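Local coordinates for L-arabinose ABC transporter, periplasmic L-arabinose-binding protein (Burkholderia thailandensis, PDB 4KZK), which binds beta-D-galactose and probably captures L-arabinose and related sugars in the periplasm for uptake by an ABC transporter, at residues 141-144 with 145-148; 156-159 with 160-164; 181-184 with 185-189; 322-325 with 326-329. All blocks are in the same frame, centred on the assembly; numbering follows the deposited sequence.

Contact 1: 141-144 with 145-148; sequences GISA and YRIG
Ser143 and Arg146 meet where strand 139-142 turns into helix 144-161, the side chain of Ser143 lying against one face of the Arg146 guanidinium: CB of Ser143 is 3.2 Å from the plane, displaced toward the rim. OG of Ser143 comes over the same face rather than at the N-H edge, so its short approach to NH1 of Arg146 has poor hydrogen-bond geometry. Water 1 links OG of Ser143, at 2.6 Å, to the backbone N of Arg146. Ile142 and Ile147, the latter in one of two modelled conformers, cross at about a right angle, CD1 of Ile142 toward CG1 of Ile147. The Ile142 side chain reaches that point because CG1 stands between the backbone N and the carbonyl carbon (chi1 72°) and the chain then runs straight on to CD1. The same residue lines the galactose pocket and packs on Arg185. Ser143 occupies the N-cap position, yet makes no direct capping bond with its side chain. Its carbonyl O accepts from N of Ile147 at 2.9 Å, and O of Ala144 accepts from N of Gly148, starting the helical pattern. The geometry is consistent with the water standing in for a capping side chain, serving an amide of the first turn.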
loop_
_atom_site.group_PDB
_atom_site.type_symbol
_atom_site.label_atom_id
_atom_site.label_comp_id
_atom_site.label_asym_id
_atom_site.label_seq_id
_atom_site.Cartn_x
_atom_site.Cartn_y
_atom_site.Cartn_z
ATOM N N GLY A 141 -5.781 -8.128 -3.020
ATOM C CA GLY A 141 -5.362 -6.749 -2.785
ATOM C C GLY A 141 -6.407 -6.038 -1.981
ATOM O O GLY A 141 -7.322 -6.676 -1.455
ATOM N N ILE A 142 -6.283 -4.718 -1.894
ATOM C CA ILE A 142 -7.235 -3.934 -1.139
ATOM C C ILE A 142 -8.320 -3.391 -2.066
ATOM O O ILE A 142 -8.097 -3.233 -3.269
ATOM C CB ILE A 142 -6.561 -2.793 -0.341
ATOM C CG1 ILE A 142 -6.052 -1.643 -1.229
ATOM C CG2 ILE A 142 -5.443 -3.354 0.505
ATOM C CD1 ILE A 142 -5.524 -0.471 -0.444
ATOM N N SER A 143 -9.486 -3.086 -1.497
ATOM C CA SER A 143 -10.550 -2.403 -2.243
ATOM C C SER A 143 -10.191 -0.927 -2.373
ATOM O O SER A 143 -10.619 -0.084 -1.591
ATOM C CB SER A 143 -11.918 -2.597 -1.561
ATOM O OG SER A 143 -12.954 -2.235 -2.488
ATOM N N ALA A 144 -9.353 -0.628 -3.364
ATOM C CA ALA A 144 -8.570 0.598 -3.390
ATOM C C ALA A 144 -9.377 1.884 -3.446
ATOM O O ALA A 144 -9.091 2.835 -2.717
ATOM C CB ALA A 144 -7.559 0.552 -4.524
ATOM N N TYR A 145 -10.391 1.915 -4.303
ATOM C CA TYR A 145 -11.215 3.102 -4.415
ATOM C C TYR A 145 -11.945 3.385 -3.114
ATOM O O TYR A 145 -11.924 4.525 -2.633
ATOM C CB TYR A 145 -12.187 2.991 -5.595
ATOM C CG TYR A 145 -12.988 4.268 -5.773
ATOM C CD1 TYR A 145 -12.438 5.381 -6.419
ATOM C CD2 TYR A 145 -14.274 4.390 -5.247
ATOM C CE1 TYR A 145 -13.152 6.570 -6.529
ATOM C CE2 TYR A 145 -14.979 5.571 -5.353
ATOM C CZ TYR A 145 -14.410 6.664 -6.003
ATOM O OH TYR A 145 -15.146 7.850 -6.106
ATOM N N ARG A 146 -12.560 2.358 -2.525
ATOM C CA ARG A 146 -13.271 2.534 -1.262
ATOM C C ARG A 146 -12.344 2.947 -0.128
ATOM O O ARG A 146 -12.700 3.769 0.688
ATOM C CB ARG A 146 -14.021 1.258 -0.864
ATOM C CG ARG A 146 -15.198 0.952 -1.767
ATOM C CD ARG A 146 -16.192 -0.032 -1.160
ATOM N NE ARG A 146 -15.637 -0.793 -0.041
ATOM C CZ ARG A 146 -15.202 -2.053 -0.075
ATOM N NH1 ARG A 146 -15.264 -2.809 -1.163
ATOM N NH2 ARG A 146 -14.703 -2.570 1.027
ATOM N N ILE A 147 -11.130 2.411 -0.113
ATOM C CA ILE A 147 -10.111 2.779 0.875
ATOM C C ILE A 147 -9.767 4.261 0.718
ATOM O O ILE A 147 -9.682 5.017 1.683
ATOM C CB ILE A 147 -8.832 1.929 0.695
ATOM C CG1 ILE A 147 -9.125 0.446 0.968
ATOM C CG2 ILE A 147 -7.704 2.430 1.593
ATOM C CD1 ILE A 147 -9.574 0.131 2.377
ATOM N N GLY A 148 -9.537 4.663 -0.516
ATOM C CA GLY A 148 -9.335 6.072 -0.795
ATOM C C GLY A 148 -10.468 6.963 -0.302
ATOM O O GLY A 148 -10.224 8.049 0.246
HETATM O O HOH W 1 -12.936 -0.161 -4.130
#

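Contact 2: 156-159 with 160-164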
loop_
_atom_site.group_PDB
_atom_site.type_symbol
_atom_site.label_atom_id
_atom_site.label_comp_id
_atom_site.label_asym_id
_atom_site.label_seq_id
_atom_site.Cartn_x
_atom_site.Cartn_y
_atom_site.Cartn_z
ATOM N N ALA A 156 -11.537 15.045 5.722
ATOM C CA ALA A 156 -12.644 16.026 5.751
ATOM C C ALA A 156 -13.184 16.210 7.165
ATOM O O ALA A 156 -13.471 17.344 7.606
ATOM C CB ALA A 156 -13.761 15.596 4.825
ATOM N N ALA A 157 -13.339 15.101 7.880
ATOM C CA ALA A 157 -13.871 15.151 9.251
ATOM C C ALA A 157 -12.959 15.916 10.213
ATOM O O ALA A 157 -13.413 16.675 11.070
ATOM C CB ALA A 157 -14.158 13.758 9.778
ATOM N N GLU A 158 -11.655 15.738 10.067
ATOM C CA GLU A 158 -10.711 16.419 10.963
ATOM C C GLU A 158 -10.626 17.896 10.589
ATOM O O GLU A 158 -10.535 18.770 11.450
ATOM C CB GLU A 158 -9.352 15.726 10.912
ATOM C CG GLU A 158 -8.244 16.362 11.749
ATOM C CD GLU A 158 -8.546 16.473 13.232
ATOM O OE1 GLU A 158 -9.494 15.821 13.734
ATOM O OE2 GLU A 158 -7.799 17.211 13.914
ATOM N N ALA A 159 -10.655 18.182 9.294
ATOM C CA ALA A 159 -10.676 19.571 8.848
ATOM C C ALA A 159 -11.894 20.295 9.430
ATOM O O ALA A 159 -11.777 21.416 9.912
ATOM C CB ALA A 159 -10.667 19.673 7.331
ATOM N N LYS A 160 -13.049 19.644 9.380
ATOM C CA LYS A 160 -14.287 20.190 9.930
ATOM C C LYS A 160 -14.166 20.404 11.428
ATOM O O LYS A 160 -14.567 21.452 11.930
ATOM C CB LYS A 160 -15.443 19.245 9.620
ATOM C CG LYS A 160 -16.766 19.598 10.271
ATOM C CD LYS A 160 -17.836 18.642 9.776
ATOM C CE LYS A 160 -18.379 19.102 8.442
ATOM N NZ LYS A 160 -19.317 20.221 8.661
ATOM N N ARG A 161 -13.614 19.426 12.147
ATOM C CA ARG A 161 -13.414 19.586 13.587
ATOM C C ARG A 161 -12.593 20.851 13.906
ATOM O O ARG A 161 -12.877 21.557 14.877
ATOM C CB ARG A 161 -12.732 18.342 14.169
ATOM C CG ARG A 161 -12.854 18.202 15.677
ATOM C CD ARG A 161 -11.968 17.087 16.208
ATOM N NE ARG A 161 -10.565 17.371 15.916
ATOM C CZ ARG A 161 -9.813 18.239 16.587
ATOM N NH1 ARG A 161 -10.308 18.913 17.630
ATOM N NH2 ARG A 161 -8.554 18.432 16.216
ATOM N N ARG A 162 -11.595 21.142 13.067
ATOM C CA ARG A 162 -10.723 22.318 13.243
ATOM C C ARG A 162 -11.338 23.636 12.782
ATOM O O ARG A 162 -10.753 24.699 13.008
ATOM C CB ARG A 162 -9.386 22.102 12.511
ATOM C CG ARG A 162 -8.584 20.966 13.091
ATOM C CD ARG A 162 -7.206 20.862 12.485
ATOM N NE ARG A 162 -6.610 19.579 12.815
ATOM C CZ ARG A 162 -5.355 19.255 12.532
ATOM N NH1 ARG A 162 -4.543 20.126 11.933
ATOM N NH2 ARG A 162 -4.917 18.062 12.865
ATOM N N GLY A 163 -12.491 23.569 12.123
ATOM C CA GLY A 163 -13.169 24.761 11.626
ATOM C C GLY A 163 -12.575 25.318 10.347
ATOM O O GLY A 163 -12.780 26.486 10.010
ATOM N N TRP A 164 -11.834 24.475 9.635
ATOM C CA TRP A 164 -11.231 24.867 8.374
ATOM C C TRP A 164 -12.331 25.140 7.347
ATOM O O TRP A 164 -13.357 24.475 7.337
ATOM C CB TRP A 164 -10.313 23.751 7.858
ATOM C CG TRP A 164 -8.999 23.654 8.540
ATOM C CD1 TRP A 164 -8.633 24.229 9.722
ATOM C CD2 TRP A 164 -7.864 22.890 8.102
ATOM N NE1 TRP A 164 -7.331 23.888 10.036
ATOM C CE2 TRP A 164 -6.843 23.069 9.055
ATOM C CE3 TRP A 164 -7.606 22.089 6.984
ATOM C CZ2 TRP A 164 -5.583 22.476 8.924
ATOM C CZ3 TRP A 164 -6.356 21.507 6.856
ATOM C CH2 TRP A 164 -5.358 21.709 7.825
#
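Glu158 meets two arginines of the following turn, Arg161 and Arg162, in a salt-bridge network at the end of helix 144-161. From CB, the chain leaves with CG anti to the backbone N (chi1 177°) and bends at the next bond, which turns the carboxylate back toward the helix end. CG of Glu158 passes 3.8 Å from NE of Arg162. CD lies in the plane of the Arg161 guanidinium, at its edge, the two flat groups being 31° apart. At the tip of Glu158, OE1 takes the NE hydrogen of Arg161 at 2.9 Å in a nearly straight bond, while OE2 receives NH2 of Arg161 at 2.7 Å; both are met on their syn sides. OE2 of Glu158 is also approached on its anti side by Arg162, through NE at 2.9 Å and NH2 at 3.2 Å, with that guanidinium turned almost perpendicular to the carboxylate. Three N-H groups thus converge on one oxygen, and NH1 of Arg162 is held by the carbonyl O of Thr257. The chain leaves the helix in a Schellman motif, Gly163 taking a positive phi of 78°. Two bonds run back into the last turn, from N of Trp164 to O of Ala159 at 3.1 Å and from N of Gly163 to O of Lys160. CB of Ala159 also touches CE3 of Trp164 at 3.9 Å, and the indole stacks with His232, while Ile261 of strand 260-264 packs against Glu158, Ala159, Arg162 and Trp164.

Contact 3: 181-184 with 185-189. With GAL (beta-D-galactopyranose), chain B.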
loop_
_atom_site.group_PDB
_atom_site.type_symbol
_atom_site.label_atom_id
_atom_site.label_comp_id
_atom_site.label_asym_id
_atom_site.label_seq_id
_atom_site.Cartn_x
_atom_site.Cartn_y
_atom_site.Cartn_z
ATOM N N THR A 181 -3.666 0.312 -8.560
ATOM C CA THR A 181 -4.116 0.373 -7.171
ATOM C C THR A 181 -3.750 1.714 -6.559
ATOM O O THR A 181 -4.492 2.278 -5.777
ATOM C CB THR A 181 -3.627 -0.829 -6.315
ATOM O OG1 THR A 181 -4.228 -0.779 -5.014
ATOM C CG2 THR A 181 -2.112 -0.842 -6.168
ATOM N N ALA A 182 -2.595 2.261 -6.917
ATOM C CA ALA A 182 -2.225 3.577 -6.407
ATOM C C ALA A 182 -3.128 4.679 -6.948
ATOM O O ALA A 182 -3.542 5.567 -6.210
ATOM C CB ALA A 182 -0.757 3.885 -6.721
ATOM N N ARG A 183 -3.416 4.641 -8.250
ATOM C CA ARG A 183 -4.313 5.595 -8.863
ATOM C C ARG A 183 -5.693 5.545 -8.212
ATOM O O ARG A 183 -6.289 6.572 -7.933
ATOM C CB ARG A 183 -4.439 5.337 -10.367
ATOM C CG ARG A 183 -5.218 6.418 -11.117
ATOM C CD ARG A 183 -5.601 6.023 -12.544
ATOM N NE ARG A 183 -6.641 4.988 -12.553
ATOM C CZ ARG A 183 -7.937 5.199 -12.280
ATOM N NH1 ARG A 183 -8.410 6.424 -12.008
ATOM N NH2 ARG A 183 -8.784 4.177 -12.292
ATOM N N GLU A 184 -6.199 4.344 -7.951
ATOM C CA GLU A 184 -7.546 4.218 -7.385
ATOM C C GLU A 184 -7.622 4.773 -5.954
ATOM O O GLU A 184 -8.621 5.421 -5.576
ATOM C CB GLU A 184 -7.999 2.759 -7.421
ATOM C CG GLU A 184 -8.248 2.243 -8.834
ATOM C CD GLU A 184 -8.261 0.723 -8.944
ATOM O OE1 GLU A 184 -8.382 0.029 -7.908
ATOM O OE2 GLU A 184 -8.169 0.213 -10.086
ATOM N N ARG A 185 -6.568 4.551 -5.167
ATOM C CA ARG A 185 -6.497 5.066 -3.800
ATOM C C ARG A 185 -6.565 6.576 -3.793
ATOM O O ARG A 185 -7.303 7.148 -2.989
ATOM C CB ARG A 185 -5.200 4.627 -3.109
ATOM C CG ARG A 185 -5.110 3.140 -2.887
ATOM C CD ARG A 185 -3.696 2.688 -2.583
ATOM N NE ARG A 185 -3.534 1.272 -2.880
ATOM C CZ ARG A 185 -2.653 0.467 -2.270
ATOM N NH1 ARG A 185 -1.870 0.946 -1.317
ATOM N NH2 ARG A 185 -2.544 -0.810 -2.622
ATOM N N THR A 186 -5.801 7.239 -4.669
ATOM C CA THR A 186 -5.786 8.699 -4.663
ATOM C C THR A 186 -7.035 9.302 -5.277
ATOM O O THR A 186 -7.490 10.349 -4.819
ATOM C CB THR A 186 -4.505 9.311 -5.273
ATOM O OG1 THR A 186 -4.353 8.912 -6.633
ATOM C CG2 THR A 186 -3.314 8.894 -4.468
ATOM N N THR A 187 -7.588 8.652 -6.295
ATOM C CA THR A 187 -8.859 9.066 -6.899
ATOM C C THR A 187 -9.992 9.016 -5.872
ATOM O O THR A 187 -10.786 9.940 -5.759
ATOM C CB THR A 187 -9.193 8.210 -8.140
ATOM O OG1 THR A 187 -8.130 8.332 -9.095
ATOM C CG2 THR A 187 -10.472 8.686 -8.800
ATOM N N GLY A 188 -10.049 7.947 -5.077
ATOM C CA GLY A 188 -11.066 7.867 -4.033
ATOM C C GLY A 188 -10.940 8.983 -3.028
ATOM O O GLY A 188 -11.937 9.601 -2.623
ATOM N N ALA A 189 -9.706 9.268 -2.611
ATOM C CA ALA A 189 -9.484 10.333 -1.643
ATOM C C ALA A 189 -9.914 11.688 -2.207
ATOM O O ALA A 189 -10.609 12.473 -1.545
ATOM C CB ALA A 189 -8.018 10.361 -1.209
HETATM C C1 GAL B . 1.120 -1.879 -2.130
HETATM C C2 GAL B . 1.876 -0.821 -1.330
HETATM C C3 GAL B . 1.933 -1.274 0.135
HETATM C C4 GAL B . 0.524 -1.576 0.637
HETATM C C5 GAL B . -0.112 -2.619 -0.264
HETATM C C6 GAL B . -1.547 -2.919 0.147
HETATM O O1 GAL B . 0.976 -1.384 -3.447
HETATM O O2 GAL B . 3.174 -0.706 -1.867
HETATM O O3 GAL B . 2.574 -0.293 0.960
HETATM O O4 GAL B . -0.248 -0.401 0.705
HETATM O O5 GAL B . -0.171 -2.092 -1.582
HETATM O O6 GAL B . -2.124 -3.892 -0.710
HETATM O O HOH W 2 -1.806 7.787 -7.744
#
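OG1 of Thr181 is gripped by two nitrogens of Arg185 one helical turn on: NE at 3.0 Å and NH2 at 2.9 Å. Both N-H groups approach within the guanidinium plane, at its edge, although neither bond is very straight. Thr181 turns its hydroxyl trans to the main-chain N (chi1 -174°), beside the arginine, whose extended chain from CG to NE runs past the carbonyl of Thr181 toward the sugar. There NH1 of Arg185 donates to O4 of the galactose and NH2 of Arg185 to the ring oxygen O5, each at 2.9 Å. NH2 thus serves both Thr181 and the ligand, and NH1 also bonds the carbonyl O of Ser238, so the flat group is fixed in rotation on several sides. Further along, OG1 of Thr187 folds back on the helix and donates to O of Arg183 at 2.8 Å, from above the carbonyl plane, sharing that oxygen with its own backbone N. OG1 of Thr186 bonds Arg173 and reaches O of Ala182 through water 2, weakly on the carbonyl side. The geometry is consistent with Thr181 being a second-shell residue that positions Arg185, a first-shell residue of the galactose site near the N-terminal end of helix 180-195, within the beta-alpha-beta unit of strands 170-175 and 203-207.

Contact 4: 322-325 with 326-329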
loop_
_atom_site.group_PDB
_atom_site.type_symbol
_atom_site.label_atom_id
_atom_site.label_comp_id
_atom_site.label_asym_id
_atom_site.label_seq_id
_atom_site.Cartn_x
_atom_site.Cartn_y
_atom_site.Cartn_z
ATOM N N LEU A 322 -10.238 3.359 9.750
ATOM C CA LEU A 322 -9.401 4.479 10.144
ATOM C C LEU A 322 -8.815 4.298 11.533
ATOM O O LEU A 322 -9.546 3.962 12.469
ATOM C CB LEU A 322 -10.200 5.777 10.095
ATOM C CG LEU A 322 -9.495 6.991 10.688
ATOM C CD1 LEU A 322 -8.347 7.397 9.792
ATOM C CD2 LEU A 322 -10.488 8.120 10.913
ATOM N N ILE A 323 -7.510 4.547 11.661
ATOM C CA ILE A 323 -6.856 4.658 12.967
ATOM C C ILE A 323 -6.195 6.019 13.077
ATOM O O ILE A 323 -5.690 6.575 12.102
ATOM C CB ILE A 323 -5.860 3.530 13.276
ATOM C CG1 ILE A 323 -4.727 3.436 12.251
ATOM C CG2 ILE A 323 -6.606 2.204 13.413
ATOM C CD1 ILE A 323 -3.646 2.459 12.691
ATOM N N THR A 324 -6.236 6.542 14.290
ATOM C CA THR A 324 -5.557 7.749 14.675
ATOM C C THR A 324 -4.807 7.457 15.985
ATOM O O THR A 324 -4.818 6.354 16.473
ATOM C CB THR A 324 -6.580 8.862 14.946
ATOM O OG1 THR A 324 -7.331 8.518 16.111
ATOM C CG2 THR A 324 -7.501 9.080 13.737
ATOM N N ARG A 325 -4.155 8.469 16.567
ATOM C CA ARG A 325 -3.493 8.298 17.846
ATOM C C ARG A 325 -4.450 7.772 18.912
ATOM O O ARG A 325 -4.022 7.041 19.799
ATOM C CB ARG A 325 -2.854 9.610 18.281
ATOM C CG ARG A 325 -1.621 9.969 17.451
ATOM C CD ARG A 325 -1.135 11.397 17.638
ATOM N NE ARG A 325 0.057 11.645 16.818
ATOM C CZ ARG A 325 0.048 11.882 15.508
ATOM N NH1 ARG A 325 -1.102 11.927 14.826
ATOM N NH2 ARG A 325 1.192 12.068 14.859
ATOM N N ALA A 326 -5.732 8.119 18.822
ATOM C CA ALA A 326 -6.695 7.790 19.880
ATOM C C ALA A 326 -7.112 6.310 19.914
ATOM O O ALA A 326 -7.436 5.773 20.982
ATOM C CB ALA A 326 -7.933 8.646 19.708
ATOM N N ASN A 327 -7.117 5.643 18.763
ATOM C CA ASN A 327 -7.614 4.272 18.707
ATOM C C ASN A 327 -6.682 3.238 18.099
ATOM O O ASN A 327 -7.054 2.076 17.965
ATOM C CB ASN A 327 -8.956 4.246 17.972
ATOM C CG ASN A 327 -8.793 4.429 16.492
ATOM O OD1 ASN A 327 -7.804 4.986 16.055
ATOM N ND2 ASN A 327 -9.726 3.910 15.698
ATOM N N GLU A 328 -5.485 3.637 17.682
ATOM C CA GLU A 328 -4.623 2.691 16.958
ATOM C C GLU A 328 -4.309 1.412 17.738
ATOM O O GLU A 328 -4.314 0.306 17.171
ATOM C CB GLU A 328 -3.326 3.359 16.486
ATOM C CG GLU A 328 -2.495 4.042 17.542
ATOM C CD GLU A 328 -1.305 3.243 18.013
ATOM O OE1 GLU A 328 -1.158 2.073 17.605
ATOM O OE2 GLU A 328 -0.506 3.817 18.817
ATOM N N LYS A 329 -4.056 1.529 19.037
ATOM C CA LYS A 329 -3.685 0.331 19.805
ATOM C C LYS A 329 -4.842 -0.662 19.908
ATOM O O LYS A 329 -4.668 -1.868 19.715
ATOM C CB LYS A 329 -3.168 0.723 21.181
ATOM C CG LYS A 329 -1.906 1.550 21.091
ATOM C CD LYS A 329 -1.247 1.718 22.453
ATOM C CE LYS A 329 0.095 2.428 22.285
ATOM N NZ LYS A 329 0.006 3.758 21.599
HETATM O O HOH W 3 -4.173 4.320 20.681
HETATM O O HOH W 4 -1.196 6.428 19.699
#
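Asn327 reaches back to strand 315-324 with both ends of its amide, making the two straightest hydrogen bonds of this turn. OD1 of Asn327 accepts from the backbone N of Thr324 at 2.8 Å, the donor lying in the plane of the side-chain carbonyl, while ND2 of Asn327 donates to O of Leu322 at 3.2 Å on a lone pair. The amide so bridges two polar backbone groups that flank Ile323, and CG set between the backbone N and the carbonyl carbon (chi1 74°) folds it over the strand. A further side-chain bond runs from N of Ala326 to OG1 of Thr324 at 3.2 Å. The backbone bonds closing the turn are weak: O of Thr324 accepts from N of both Asn327 and Glu328. Here the chain passes from the strand into the C-terminal helix 328-334, with Asn327 at its N-cap position, though its side chain makes no capping bond. Carbon contact includes CD1 of Ile323 against CB of Glu328 at 3.9 Å, beside Phe275 of helix 269-276. Among the charged groups, NZ of Lys329 bridges to OE2 of Glu328 at 2.8 Å from above the carboxylate plane. Water 4 joins that OE2 to O of Arg325, and the Arg325 guanidinium bonds the carbonyl O of Phe283.

In the fold
Contacts 1 and 3 lie nearest the chain's centre and touch each other, Ile142 against Arg185 and Ala144 against Glu184, and both contribute to the galactose pocket: contact 1 one apolar side chain, Ile142, contact 3 a sugar-binding guanidinium. Contact 1 is buried; contacts 2, 3 and 4 are partly buried, contact 2 having the most exposed residues. Contact 2 closes helix 144-161, which contact 1 opens; their centres are 23 Å apart, and the far end, away from the annotated sites, carries a salt-bridge network. Contact 4 reaches the same sheet as contact 1, through neighbouring strands 315-324 and 139-142, but relies on an asparagine amide. Contacts 1 and 4 both lead a strand into a helix, whereas contact 3 lies within one.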